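Local coordinates for antigen MTB48, Mycobacterial protein (Mycobacterium smegmatis, PDB 4WJ1) that is a substrate of the ESX-1 type VII secretion system and is probably involved in DNA conjugation in the recipient strain, at residues 136-139 with 140-143. Residues are numbered along the deposited sequence; the frame is centred on the assembly and turned at random.
Sequences EMDW and EAAA
Asp138 N-caps helix 139-147, its OD1 accepting from the backbone amides of Glu140 and Ala141. The stronger bond comes from Ala141 N, 3.0 Å from Asp138 OD1 and nearly straight at 168°; it uses the anti lone pair, away from the other carboxylate oxygen. Glu140 N gives OD1 a second, weak bond, its N-H...O angle only 125°. With CG anti to the backbone N (chi1 172°), the Asp138 carboxylate swings forward over the N-terminal end of helix 139-147, where the helix dipole would be expected to favour its negative charge. Behind the cap the helical ladder starts at once: Ala142 N donates to Asp138 O and Ala143 N to Trp139 O.

Next door, Glu140 lays its aliphatic part across the Trp139 indole. Glu140 CG sits over the six-membered ring of Trp139, 3.5 Å from its centroid, a CH-pi contact, while the carboxylate plane is turned 64° from the ring. On another side of the turn, the selenomethionine Met137 bends at chi3 and brings its methyl end onto Ala142, with Met137 CE 3.7 Å from Ala142 CB.

This first turn of helix 139-147, in the PPE-family part of the chain and following the long loop after helix 40-96, is fixed to helix 248-272 by Gln259, whose amide accepts from Trp139 N and donates to Met137 O. Trp255 of that helix meets the Trp139 ring edge-to-face, and Val237 of helix 234-242 touches Trp139, Glu140 and Ala143. Within this turn the nearest atom to Met137 CE is Ala142 CA, at 3.6 Å.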
ATOM      1  N   GLU A 136      10.157  29.866 -15.654  1.00 64.58           N
ATOM      2  CA  GLU A 136       9.447  30.376 -16.826  1.00 63.14           C
ATOM      3  C   GLU A 136       9.898  29.602 -18.061  1.00 67.59           C
ATOM      4  O   GLU A 136      11.046  29.164 -18.128  1.00 72.19           O
ATOM      5  CB  GLU A 136       9.694  31.872 -17.011  1.00 59.33           C
ATOM      6  CG  GLU A 136       8.792  32.771 -16.183  1.00 62.18           C
ATOM      7  CD  GLU A 136       9.020  34.232 -16.500  1.00 73.30           C
ATOM      8  OE1 GLU A 136      10.161  34.704 -16.277  1.00 74.13           O
ATOM      9  OE2 GLU A 136       8.076  34.898 -16.991  1.00 82.02           O
HETATM   10  N   MSE A 137       8.998  29.427 -19.028  1.00 69.45           N
HETATM   11  CA  MSE A 137       9.333  28.715 -20.264  1.00 71.46           C
HETATM   12  C   MSE A 137       8.813  29.379 -21.536  1.00 66.81           C
HETATM   13  O   MSE A 137       7.809  30.086 -21.509  1.00 68.71           O
HETATM   14  CB  MSE A 137       8.790  27.288 -20.227  1.00 73.60           C
HETATM   15  CG  MSE A 137       9.323  26.415 -19.111  1.00 77.78           C
HETATM   16 SE   MSE A 137       8.930  24.576 -19.600  0.60 70.37          SE
HETATM   17  CE  MSE A 137       9.728  24.614 -21.386  1.00 38.76           C
ATOM     18  N   ASP A 138       9.501  29.123 -22.647  1.00 58.85           N
ATOM     19  CA  ASP A 138       9.042  29.520 -23.974  1.00 53.03           C
ATOM     20  C   ASP A 138       7.977  28.538 -24.480  1.00 48.68           C
ATOM     21  O   ASP A 138       8.094  27.333 -24.255  1.00 47.35           O
ATOM     22  CB  ASP A 138      10.220  29.570 -24.937  1.00 61.04           C
ATOM     23  CG  ASP A 138       9.788  29.785 -26.374  1.00 70.05           C
ATOM     24  OD1 ASP A 138       9.394  28.797 -27.036  1.00 71.00           O
ATOM     25  OD2 ASP A 138       9.866  30.939 -26.845  1.00 78.11           O
ATOM     26  N   TRP A 139       6.952  29.033 -25.168  1.00 42.76           N
ATOM     27  CA  TRP A 139       5.809  28.181 -25.502  1.00 44.00           C
ATOM     28  C   TRP A 139       6.134  27.097 -26.529  1.00 46.08           C
ATOM     29  O   TRP A 139       5.595  25.991 -26.450  1.00 44.87           O
ATOM     30  CB  TRP A 139       4.625  29.018 -25.992  1.00 43.08           C
ATOM     31  CG  TRP A 139       4.751  29.639 -27.351  1.00 38.48           C
ATOM     32  CD1 TRP A 139       5.212  30.888 -27.639  1.00 42.84           C
ATOM     33  CD2 TRP A 139       4.347  29.062 -28.599  1.00 36.45           C
ATOM     34  NE1 TRP A 139       5.145  31.119 -28.995  1.00 43.50           N
ATOM     35  CE2 TRP A 139       4.616  30.014 -29.605  1.00 38.22           C
ATOM     36  CE3 TRP A 139       3.805  27.829 -28.967  1.00 35.17           C
ATOM     37  CZ2 TRP A 139       4.360  29.766 -30.951  1.00 36.44           C
ATOM     38  CZ3 TRP A 139       3.544  27.587 -30.315  1.00 40.13           C
ATOM     39  CH2 TRP A 139       3.826  28.547 -31.284  1.00 37.21           C
ATOM     40  N   GLU A 140       7.005  27.394 -27.486  1.00 46.01           N
ATOM     41  CA  GLU A 140       7.364  26.370 -28.458  1.00 49.51           C
ATOM     42  C   GLU A 140       8.215  25.320 -27.754  1.00 48.12           C
ATOM     43  O   GLU A 140       8.020  24.119 -27.944  1.00 48.66           O
ATOM     44  CB  GLU A 140       8.104  26.953 -29.657  1.00 50.87           C
ATOM     45  CG  GLU A 140       7.577  28.305 -30.120  1.00 63.06           C
ATOM     46  CD  GLU A 140       8.296  28.833 -31.365  1.00 77.18           C
ATOM     47  OE1 GLU A 140       9.163  28.107 -31.912  1.00 74.70           O
ATOM     48  OE2 GLU A 140       7.994  29.976 -31.793  1.00 84.58           O
ATOM     49  N   ALA A 141       9.140  25.781 -26.914  1.00 43.85           N
ATOM     50  CA  ALA A 141       9.978  24.880 -26.136  1.00 40.41           C
ATOM     51  C   ALA A 141       9.128  23.962 -25.276  1.00 41.24           C
ATOM     52  O   ALA A 141       9.429  22.777 -25.147  1.00 47.48           O
ATOM     53  CB  ALA A 141      10.942  25.662 -25.272  1.00 46.16           C
ATOM     54  N   ALA A 142       8.071  24.509 -24.683  1.00 36.53           N
ATOM     55  CA  ALA A 142       7.229  23.722 -23.793  1.00 41.45           C
ATOM     56  C   ALA A 142       6.339  22.765 -24.583  1.00 40.79           C
ATOM     57  O   ALA A 142       6.136  21.618 -24.182  1.00 39.07           O
ATOM     58  CB  ALA A 142       6.399  24.634 -22.910  1.00 35.88           C
ATOM     59  N   ALA A 143       5.814  23.240 -25.707  1.00 38.44           N
ATOM     60  CA  ALA A 143       4.993  22.406 -26.579  1.00 35.07           C
ATOM     61  C   ALA A 143       5.791  21.182 -27.021  1.00 35.02           C
ATOM     62  O   ALA A 143       5.279  20.063 -27.039  1.00 38.24           O
ATOM     63  CB  ALA A 143       4.506  23.206 -27.783  1.00 32.85           C
TER